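Local coordinates for VWFA domain-containing protein (Bacteroides thetaiotaomicron, PDB 3IBS), which is of unknown function but carries a von Willebrand factor type A domain that binds magnesium, probably within a membrane-attached protein, at residues I16-S21 and R39-L44; M55-G60 and E80-S85; R43-L48 and S74-L79. All coordinates share one frame; numbering follows the deposited sequence. Where two conformers were deposited one is given.

Contact 1 (I16-S21 and R39-L44); sequences IALDIS and RLISRL. With MG (magnesium ion), chain I.
Ile16 and Ile41 turn the same way at their first torsion, CG1 anti to the carbonyl carbon and beside the backbone N (chi1 -65° and -67°), which places CG2 of each where it can meet the other's CD1. The two side chains run past each other in opposite directions, so the pairing is reciprocal: Ile16 CD1 lies 3.8 Å from Ile41 CG2, and Ile16 CG2 lies 3.9 Å from Ile41 CD1. The delta end of Ile41 also meets a second strand residue, with Leu18 CD2 4.1 Å from Ile41 CD1. Ile41 is thus the helix residue that both strand side chains share, and the contact is wholly apolar and buried.

Beyond Leu18 the strand runs into the DxSxS sequence of a metal-ion-dependent adhesion site (MIDAS). Asp19 OD1 takes two bonds: Ser21 N at 2.8 Å closes an Asx turn, and Ser21 OG at 2.7 Å comes in on the syn side. Ser21 OG in turn binds the magnesium at 2.2 Å, beside Ser23 and four waters. Asp19 is a second-shell residue here: its OD2 accepts from a metal-bound water and also pairs with Thr119.

Strand 13-19 has strand 52-58 on one flank and strand 113-119 on the other, and helix 33-46 is the crossover of the beta-alpha-beta unit that joins strands 13-19 and 52-58. Ile118 of strand 113-119 and Met55 of strand 52-58 close round Ile41, while Leu40 and Leu44 also touch helix 200-214.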
loop_
_atom_site.group_PDB
_atom_site.type_symbol
_atom_site.label_atom_id
_atom_site.label_comp_id
_atom_site.label_asym_id
_atom_site.label_seq_id
_atom_site.Cartn_x
_atom_site.Cartn_y
_atom_site.Cartn_z
ATOM N N ILE A 16 23.928 -9.731 15.842
ATOM C CA ILE A 16 22.718 -9.601 15.038
ATOM C C ILE A 16 23.065 -8.972 13.697
ATOM O O ILE A 16 23.769 -7.969 13.649
ATOM C CB ILE A 16 21.675 -8.735 15.758
ATOM C CG1 ILE A 16 21.235 -9.481 17.027
ATOM C CG2 ILE A 16 20.439 -8.462 14.813
ATOM C CD1 ILE A 16 21.172 -8.620 18.189
ATOM N N ALA A 17 22.570 -9.555 12.613
ATOM C CA ALA A 17 22.841 -9.008 11.294
ATOM C C ALA A 17 21.497 -8.546 10.757
ATOM O O ALA A 17 20.656 -9.353 10.405
ATOM C CB ALA A 17 23.473 -10.086 10.387
ATOM N N LEU A 18 21.290 -7.240 10.746
ATOM C CA LEU A 18 19.972 -6.686 10.464
ATOM C C LEU A 18 19.906 -6.106 9.045
ATOM O O LEU A 18 20.664 -5.206 8.683
ATOM C CB LEU A 18 19.631 -5.618 11.509
ATOM C CG LEU A 18 18.354 -4.782 11.327
ATOM C CD1 LEU A 18 17.086 -5.675 11.294
ATOM C CD2 LEU A 18 18.267 -3.727 12.461
ATOM N N ASP A 19 18.956 -6.609 8.274
ATOM C CA ASP A 19 18.604 -6.071 6.965
ATOM C C ASP A 19 18.039 -4.668 7.150
ATOM O O ASP A 19 17.042 -4.494 7.853
ATOM C CB ASP A 19 17.541 -6.994 6.324
ATOM C CG ASP A 19 17.302 -6.701 4.840
ATOM O OD1 ASP A 19 17.416 -5.522 4.430
ATOM O OD2 ASP A 19 16.987 -7.656 4.077
ATOM N N ILE A 20 18.690 -3.664 6.546
ATOM C CA ILE A 20 18.168 -2.298 6.523
ATOM C C ILE A 20 17.896 -1.788 5.080
ATOM O O ILE A 20 17.849 -0.577 4.824
ATOM C CB ILE A 20 19.067 -1.299 7.306
ATOM C CG1 ILE A 20 20.451 -1.124 6.638
ATOM C CG2 ILE A 20 19.145 -1.717 8.797
ATOM C CD1 ILE A 20 21.213 0.205 7.056
ATOM N N SER A 21 17.717 -2.703 4.139
ATOM C CA SER A 21 17.308 -2.306 2.782
ATOM C C SER A 21 15.883 -1.702 2.797
ATOM O O SER A 21 15.159 -1.844 3.794
ATOM C CB SER A 21 17.379 -3.489 1.820
ATOM O OG SER A 21 16.406 -4.460 2.132
ATOM N N ARG A 39 12.536 -3.410 17.938
ATOM C CA ARG A 39 11.847 -3.667 19.183
ATOM C C ARG A 39 12.121 -5.076 19.687
ATOM O O ARG A 39 12.295 -5.267 20.897
ATOM C CB ARG A 39 10.344 -3.408 19.018
ATOM C CG ARG A 39 10.079 -1.921 18.789
ATOM C CD ARG A 39 8.599 -1.658 18.640
ATOM N NE ARG A 39 8.383 -0.241 18.408
ATOM C CZ ARG A 39 7.192 0.325 18.280
ATOM N NH1 ARG A 39 6.083 -0.411 18.343
ATOM N NH2 ARG A 39 7.128 1.625 18.072
ATOM N N LEU A 40 12.196 -6.044 18.765
ATOM C CA LEU A 40 12.549 -7.422 19.109
ATOM C C LEU A 40 13.989 -7.505 19.639
ATOM O O LEU A 40 14.252 -8.212 20.612
ATOM C CB LEU A 40 12.409 -8.353 17.891
ATOM C CG LEU A 40 12.712 -9.860 18.071
ATOM C CD1 LEU A 40 11.932 -10.677 17.021
ATOM C CD2 LEU A 40 14.203 -10.202 17.982
ATOM N N ILE A 41 14.913 -6.804 18.972
ATOM C CA ILE A 41 16.320 -6.818 19.390
ATOM C C ILE A 41 16.501 -6.221 20.795
ATOM O O ILE A 41 17.258 -6.731 21.615
ATOM C CB ILE A 41 17.212 -6.072 18.388
ATOM C CG1 ILE A 41 17.261 -6.839 17.044
ATOM C CG2 ILE A 41 18.644 -5.887 18.966
ATOM C CD1 ILE A 41 17.695 -5.946 15.868
ATOM N N SER A 42 15.808 -5.118 21.040
ATOM C CA SER A 42 15.831 -4.475 22.341
ATOM C C SER A 42 15.402 -5.468 23.421
ATOM O O SER A 42 16.042 -5.554 24.461
ATOM C CB SER A 42 14.959 -3.213 22.343
ATOM O OG SER A 42 15.021 -2.589 23.612
ATOM N N ARG A 43 14.370 -6.257 23.153
ATOM C CA ARG A 43 13.899 -7.235 24.142
ATOM C C ARG A 43 14.842 -8.447 24.253
ATOM O O ARG A 43 15.029 -9.000 25.335
ATOM C CB ARG A 43 12.440 -7.662 23.839
ATOM C CG ARG A 43 11.421 -6.534 24.073
ATOM C CD ARG A 43 10.077 -6.738 23.329
ATOM N NE ARG A 43 9.081 -5.757 23.778
ATOM C CZ ARG A 43 9.056 -4.472 23.419
ATOM N NH1 ARG A 43 9.975 -3.980 22.582
ATOM N NH2 ARG A 43 8.100 -3.669 23.888
ATOM N N LEU A 44 15.453 -8.833 23.134
ATOM C CA LEU A 44 16.484 -9.842 23.130
ATOM C C LEU A 44 17.642 -9.420 24.072
ATOM O O LEU A 44 18.084 -10.203 24.916
ATOM C CB LEU A 44 16.974 -10.062 21.688
ATOM C CG LEU A 44 18.030 -11.133 21.393
ATOM C CD1 LEU A 44 17.991 -11.550 19.895
ATOM C CD2 LEU A 44 19.428 -10.652 21.813
HETATM MG MG MG I . 15.270 -5.607 0.697
HETATM O O HOH W 1 15.599 -7.274 1.789
HETATM O O HOH W 2 14.257 -6.718 -0.737
HETATM O O HOH W 3 14.914 -3.855 -0.355
HETATM O O HOH W 4 17.067 -5.796 -0.375
#

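Contact 2 (M55-G60 and E80-S85); sequences MIVFAG and ESISPS
Ile82 carries every apolar touch of this contact, set against two residues of strand 52-58, selenomethionine Met55 and Val57. Its first torsion (chi1 -65°) leaves CG2 anti to the backbone N and CG1 beside it, and both branches reach Val57 CG1. That methyl sits 3.8 Å from Ile82 CD1 and 3.9 Å from Ile82 CG2, as the two side chains slide past each other in opposite directions. Met55 comes across Ile82 at a slant. Its chain is extended until a bend at chi3 (68°) brings the terminal methyl down on the delta carbon: Met55 CE to Ile82 CD1 is 3.4 Å, a tight pair whose exact length is uncertain.

The polar interactions lie to the side of this pairing. Ile82 O accepts a hydrogen bond from Lys38 NZ. Farther on, the hydroxyls of Ser83 and Ser85 are hydrogen-bonded, OG to OG, at 3.0 Å, where the chain turns into a short 3-10 segment. The strand meets its neighbours by backbone bonds, with Ile56 paired to Ile16 and Leu18, and Val57 to Phe63.

Leu18 and Ile20 extend the apolar patch around Ile82, and Gln65 borders it. The connection from helix 72-80 to helix 94-102 thus packs on strand 52-58 of the VWA-domain sheet, the Val57 side chain about 10 Å from that of metal-binding Ser21. With three buried apolar side chains and no polar bond between the segments, this packing rests on hydrophobic burial, to which the bond from Lys38 is probably a supplement.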
loop_
_atom_site.group_PDB
_atom_site.type_symbol
_atom_site.label_atom_id
_atom_site.label_comp_id
_atom_site.label_asym_id
_atom_site.label_seq_id
_atom_site.Cartn_x
_atom_site.Cartn_y
_atom_site.Cartn_z
HETATM N N MSE A 55 26.335 -5.876 16.569
HETATM C CA MSE A 55 25.344 -5.668 15.512
HETATM C C MSE A 55 25.993 -5.248 14.209
HETATM O O MSE A 55 26.932 -4.423 14.187
HETATM C CB MSE A 55 24.324 -4.593 15.906
HETATM C CG MSE A 55 23.587 -4.862 17.225
HETATM SE SE MSE A 55 22.359 -3.369 17.643
HETATM C CE MSE A 55 21.209 -3.795 16.160
ATOM N N ILE A 56 25.460 -5.806 13.134
ATOM C CA ILE A 56 25.862 -5.478 11.769
ATOM C C ILE A 56 24.591 -5.063 11.061
ATOM O O ILE A 56 23.544 -5.652 11.320
ATOM C CB ILE A 56 26.423 -6.740 11.088
ATOM C CG1 ILE A 56 27.838 -7.015 11.600
ATOM C CG2 ILE A 56 26.382 -6.636 9.555
ATOM C CD1 ILE A 56 28.252 -8.448 11.451
ATOM N N VAL A 57 24.662 -4.019 10.235
ATOM C CA VAL A 57 23.546 -3.664 9.380
ATOM C C VAL A 57 23.959 -3.963 7.933
ATOM O O VAL A 57 25.152 -3.905 7.601
ATOM C CB VAL A 57 23.065 -2.198 9.593
ATOM C CG1 VAL A 57 22.424 -2.029 10.984
ATOM C CG2 VAL A 57 24.233 -1.199 9.444
ATOM N N PHE A 58 23.001 -4.357 7.096
ATOM C CA PHE A 58 23.334 -4.640 5.698
ATOM C C PHE A 58 22.220 -4.277 4.745
ATOM O O PHE A 58 21.013 -4.295 5.085
ATOM C CB PHE A 58 23.754 -6.115 5.500
ATOM C CG PHE A 58 22.616 -7.115 5.637
ATOM C CD1 PHE A 58 21.853 -7.489 4.513
ATOM C CD2 PHE A 58 22.327 -7.693 6.870
ATOM C CE1 PHE A 58 20.818 -8.413 4.624
ATOM C CE2 PHE A 58 21.302 -8.625 7.002
ATOM C CZ PHE A 58 20.530 -8.989 5.893
ATOM N N ALA A 59 22.642 -3.933 3.536
ATOM C CA ALA A 59 21.746 -3.914 2.412
ATOM C C ALA A 59 22.577 -4.454 1.249
ATOM O O ALA A 59 22.872 -5.646 1.221
ATOM C CB ALA A 59 21.194 -2.484 2.173
ATOM N N GLY A 60 22.986 -3.600 0.319
ATOM C CA GLY A 60 23.937 -3.998 -0.732
ATOM C C GLY A 60 25.346 -4.254 -0.217
ATOM O O GLY A 60 26.089 -5.045 -0.810
ATOM N N GLU A 80 18.789 2.446 18.270
ATOM C CA GLU A 80 17.874 3.540 17.940
ATOM C C GLU A 80 18.288 4.343 16.699
ATOM O O GLU A 80 17.434 4.841 15.953
ATOM C CB GLU A 80 17.658 4.443 19.181
ATOM C CG GLU A 80 17.351 5.923 18.902
ATOM C CD GLU A 80 18.612 6.754 18.581
ATOM O OE1 GLU A 80 19.693 6.521 19.199
ATOM O OE2 GLU A 80 18.512 7.649 17.704
ATOM N N SER A 81 19.591 4.467 16.466
ATOM C CA SER A 81 20.082 5.263 15.340
ATOM C C SER A 81 20.010 4.522 13.977
ATOM O O SER A 81 20.274 5.114 12.925
ATOM C CB SER A 81 21.509 5.746 15.632
ATOM O OG SER A 81 22.461 4.726 15.328
ATOM N N ILE A 82 19.645 3.240 13.995
ATOM C CA ILE A 82 19.585 2.440 12.773
ATOM C C ILE A 82 18.431 2.858 11.838
ATOM O O ILE A 82 17.282 2.929 12.258
ATOM C CB ILE A 82 19.520 0.914 13.090
ATOM C CG1 ILE A 82 20.835 0.469 13.765
ATOM C CG2 ILE A 82 19.240 0.098 11.809
ATOM C CD1 ILE A 82 20.848 -0.946 14.286
ATOM N N SER A 83 18.766 3.159 10.585
ATOM C CA SER A 83 17.765 3.390 9.534
ATOM C C SER A 83 18.401 3.078 8.171
ATOM O O SER A 83 19.626 3.007 8.075
ATOM C CB SER A 83 17.254 4.833 9.587
ATOM O OG SER A 83 18.205 5.715 9.035
ATOM N N PRO A 84 17.581 2.893 7.110
ATOM C CA PRO A 84 18.095 2.529 5.784
ATOM C C PRO A 84 19.117 3.511 5.199
ATOM O O PRO A 84 19.956 3.114 4.403
ATOM C CB PRO A 84 16.823 2.511 4.917
ATOM C CG PRO A 84 15.752 2.113 5.890
ATOM C CD PRO A 84 16.101 2.907 7.126
ATOM N N SER A 85 19.035 4.783 5.573
ATOM C CA SER A 85 19.984 5.788 5.071
ATOM C C SER A 85 21.435 5.536 5.525
ATOM O O SER A 85 22.366 6.095 4.951
ATOM C CB SER A 85 19.526 7.190 5.451
ATOM O OG SER A 85 19.438 7.290 6.856
#

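Contact 3 (R43-L48 and S74-L79); sequences RLVDEL and SAKMFL
Asp46 and Lys76 form a salt bridge between two helices, 33-46 and 72-80, which lie side by side over the sheet of the VWA domain, away from its metal site. Lys76 NZ gives its hydrogen bond to Asp46 OD1 on the syn side of the carboxylate, at 2.5 Å, a length so short that its exact value is doubtful. Asp46 OD2 stands farther off, 3.5 Å from Lys76 NZ, so the ammonium meets one oxygen closely instead of straddling the pair. The two side chains cross at about a right angle. Lys76 leaves its helix with CG beside the backbone N (chi1 -70°), then bends at chi3 (111°), which carries the amine across to Asp46. Asp46 has the same kind of first torsion, and its carboxylate reaches nearer to helix 72-80 than its root does.

Beneath the charges Val45 CG1 rests 4.4 Å from Lys76 CG, a loose apolar touch on the aliphatic part of the lysine. Val45 is buried and also packs on Tyr72.

Other polar atoms find partners within or beside their own helices. Arg43 NH1 bonds to Arg39 O from above the carbonyl plane, with the oxygen in the plane of the guanidinium; Arg43 N reaches the same oxygen from the other face of the carbonyl. Ser74 OG pairs with Asp71 OD2, and Phe78 O accepts from both Gln65 NE2 and Ser81 OG. Glu47 N bonds to Leu44 O at 3.0 Å and Leu48 N to Val45 O at 3.1 Å.

One charge pair at the solvent-facing side, over a buried valine, implies a contact partly electrostatic, whose electrostatic gain is probably reduced by nearby solvent, with the lysine serving both as hydrocarbon cover and as cation.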
loop_
_atom_site.group_PDB
_atom_site.type_symbol
_atom_site.label_atom_id
_atom_site.label_comp_id
_atom_site.label_asym_id
_atom_site.label_seq_id
_atom_site.Cartn_x
_atom_site.Cartn_y
_atom_site.Cartn_z
ATOM N N ARG A 43 14.370 -6.257 23.153
ATOM C CA ARG A 43 13.899 -7.235 24.142
ATOM C C ARG A 43 14.842 -8.447 24.253
ATOM O O ARG A 43 15.029 -9.000 25.335
ATOM C CB ARG A 43 12.440 -7.662 23.839
ATOM C CG ARG A 43 11.421 -6.534 24.073
ATOM C CD ARG A 43 10.077 -6.738 23.329
ATOM N NE ARG A 43 9.081 -5.757 23.778
ATOM C CZ ARG A 43 9.056 -4.472 23.419
ATOM N NH1 ARG A 43 9.975 -3.980 22.582
ATOM N NH2 ARG A 43 8.100 -3.669 23.888
ATOM N N LEU A 44 15.453 -8.833 23.134
ATOM C CA LEU A 44 16.484 -9.842 23.130
ATOM C C LEU A 44 17.642 -9.420 24.072
ATOM O O LEU A 44 18.084 -10.203 24.916
ATOM C CB LEU A 44 16.974 -10.062 21.688
ATOM C CG LEU A 44 18.030 -11.133 21.393
ATOM C CD1 LEU A 44 17.991 -11.550 19.895
ATOM C CD2 LEU A 44 19.428 -10.652 21.813
ATOM N N VAL A 45 18.103 -8.181 23.941
ATOM C CA VAL A 45 19.203 -7.659 24.784
ATOM C C VAL A 45 18.838 -7.631 26.290
ATOM O O VAL A 45 19.682 -7.952 27.140
ATOM C CB VAL A 45 19.668 -6.248 24.291
ATOM C CG1 VAL A 45 20.702 -5.613 25.227
ATOM C CG2 VAL A 45 20.243 -6.339 22.899
ATOM N N ASP A 46 17.587 -7.279 26.613
ATOM C CA ASP A 46 17.100 -7.311 28.000
ATOM C C ASP A 46 17.192 -8.701 28.611
ATOM O O ASP A 46 17.250 -8.822 29.818
ATOM C CB ASP A 46 15.637 -6.862 28.101
ATOM C CG ASP A 46 15.448 -5.379 27.824
ATOM O OD1 ASP A 46 16.414 -4.614 27.939
ATOM O OD2 ASP A 46 14.313 -4.983 27.496
ATOM N N GLU A 47 17.165 -9.742 27.784
ATOM C CA GLU A 47 17.214 -11.119 28.298
ATOM C C GLU A 47 18.649 -11.643 28.459
ATOM O O GLU A 47 18.857 -12.699 29.041
ATOM C CB GLU A 47 16.407 -12.073 27.405
ATOM C CG GLU A 47 14.891 -11.826 27.427
ATOM C CD GLU A 47 14.297 -11.853 28.837
ATOM O OE1 GLU A 47 14.634 -12.760 29.629
ATOM O OE2 GLU A 47 13.501 -10.943 29.160
ATOM N N LEU A 48 19.628 -10.902 27.939
ATOM C CA LEU A 48 21.024 -11.306 28.060
ATOM C C LEU A 48 21.483 -11.096 29.498
ATOM O O LEU A 48 20.997 -10.192 30.184
ATOM C CB LEU A 48 21.920 -10.520 27.100
ATOM C CG LEU A 48 21.670 -10.601 25.589
ATOM C CD1 LEU A 48 22.741 -9.788 24.868
ATOM C CD2 LEU A 48 21.632 -12.030 25.053
ATOM N N SER A 74 24.520 1.006 25.995
ATOM C CA SER A 74 24.982 1.538 24.713
ATOM C C SER A 74 24.421 0.748 23.534
ATOM O O SER A 74 24.125 1.324 22.506
ATOM C CB SER A 74 26.506 1.552 24.626
ATOM O OG SER A 74 27.034 2.495 25.542
ATOM N N ALA A 75 24.286 -0.563 23.690
ATOM C CA ALA A 75 23.750 -1.417 22.639
ATOM C C ALA A 75 22.365 -0.928 22.204
ATOM O O ALA A 75 22.092 -0.799 21.018
ATOM C CB ALA A 75 23.677 -2.870 23.124
ATOM N N LYS A 76 21.506 -0.652 23.182
ATOM C CA LYS A 76 20.172 -0.120 22.915
ATOM C C LYS A 76 20.179 1.267 22.249
ATOM O O LYS A 76 19.351 1.536 21.379
ATOM C CB LYS A 76 19.326 -0.146 24.196
ATOM C CG LYS A 76 18.978 -1.585 24.577
ATOM C CD LYS A 76 18.385 -1.723 25.969
ATOM C CE LYS A 76 16.951 -2.116 25.885
ATOM N NZ LYS A 76 16.322 -2.172 27.232
HETATM N N MSE A 77 21.110 2.138 22.626
HETATM C CA MSE A 77 21.137 3.452 21.987
HETATM C C MSE A 77 21.739 3.414 20.561
HETATM O O MSE A 77 21.396 4.252 19.729
HETATM C CB MSE A 77 21.781 4.511 22.894
HETATM C CG MSE A 77 23.269 4.589 22.839
HETATM SE SE MSE A 77 23.869 5.792 21.433
HETATM C CE MSE A 77 25.599 6.285 22.210
ATOM N N PHE A 78 22.604 2.434 20.284
ATOM C CA PHE A 78 23.090 2.184 18.906
ATOM C C PHE A 78 21.979 1.626 18.002
ATOM O O PHE A 78 21.941 1.859 16.796
ATOM C CB PHE A 78 24.286 1.220 18.926
ATOM C CG PHE A 78 25.612 1.916 19.158
ATOM C CD1 PHE A 78 25.851 2.645 20.330
ATOM C CD2 PHE A 78 26.615 1.857 18.205
ATOM C CE1 PHE A 78 27.082 3.305 20.550
ATOM C CE2 PHE A 78 27.832 2.512 18.417
ATOM C CZ PHE A 78 28.051 3.247 19.588
ATOM N N LEU A 79 21.070 0.895 18.623
ATOM C CA LEU A 79 19.919 0.330 17.947
ATOM C C LEU A 79 19.037 1.447 17.422
ATOM O O LEU A 79 18.628 1.430 16.268
ATOM C CB LEU A 79 19.144 -0.538 18.945
ATOM C CG LEU A 79 17.990 -1.418 18.522
ATOM C CD1 LEU A 79 18.390 -2.361 17.389
ATOM C CD2 LEU A 79 17.500 -2.186 19.738
#

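Overall arrangement
Contacts 1 and 2 are buried and purely apolar, and both rest on the central sheet, where strands 13-19 and 52-58 are neighbours; contact 3 lies farther out, its centre about 14 Å from the centre of the chain, and adds a charged pair. Helix 33-46 serves contacts 1 and 3: its Ile41 faces the sheet, while its Val45 and Asp46 meet helix 72-80. Leu79 of that helix fills the junction of all three, touching Ile41 and Met55. Contact 1 opens toward the magnesium site at the end of its strand, whereas contact 3 is remote from it. Chemistry thus shifts from apolar inside to a salt bridge at the surface.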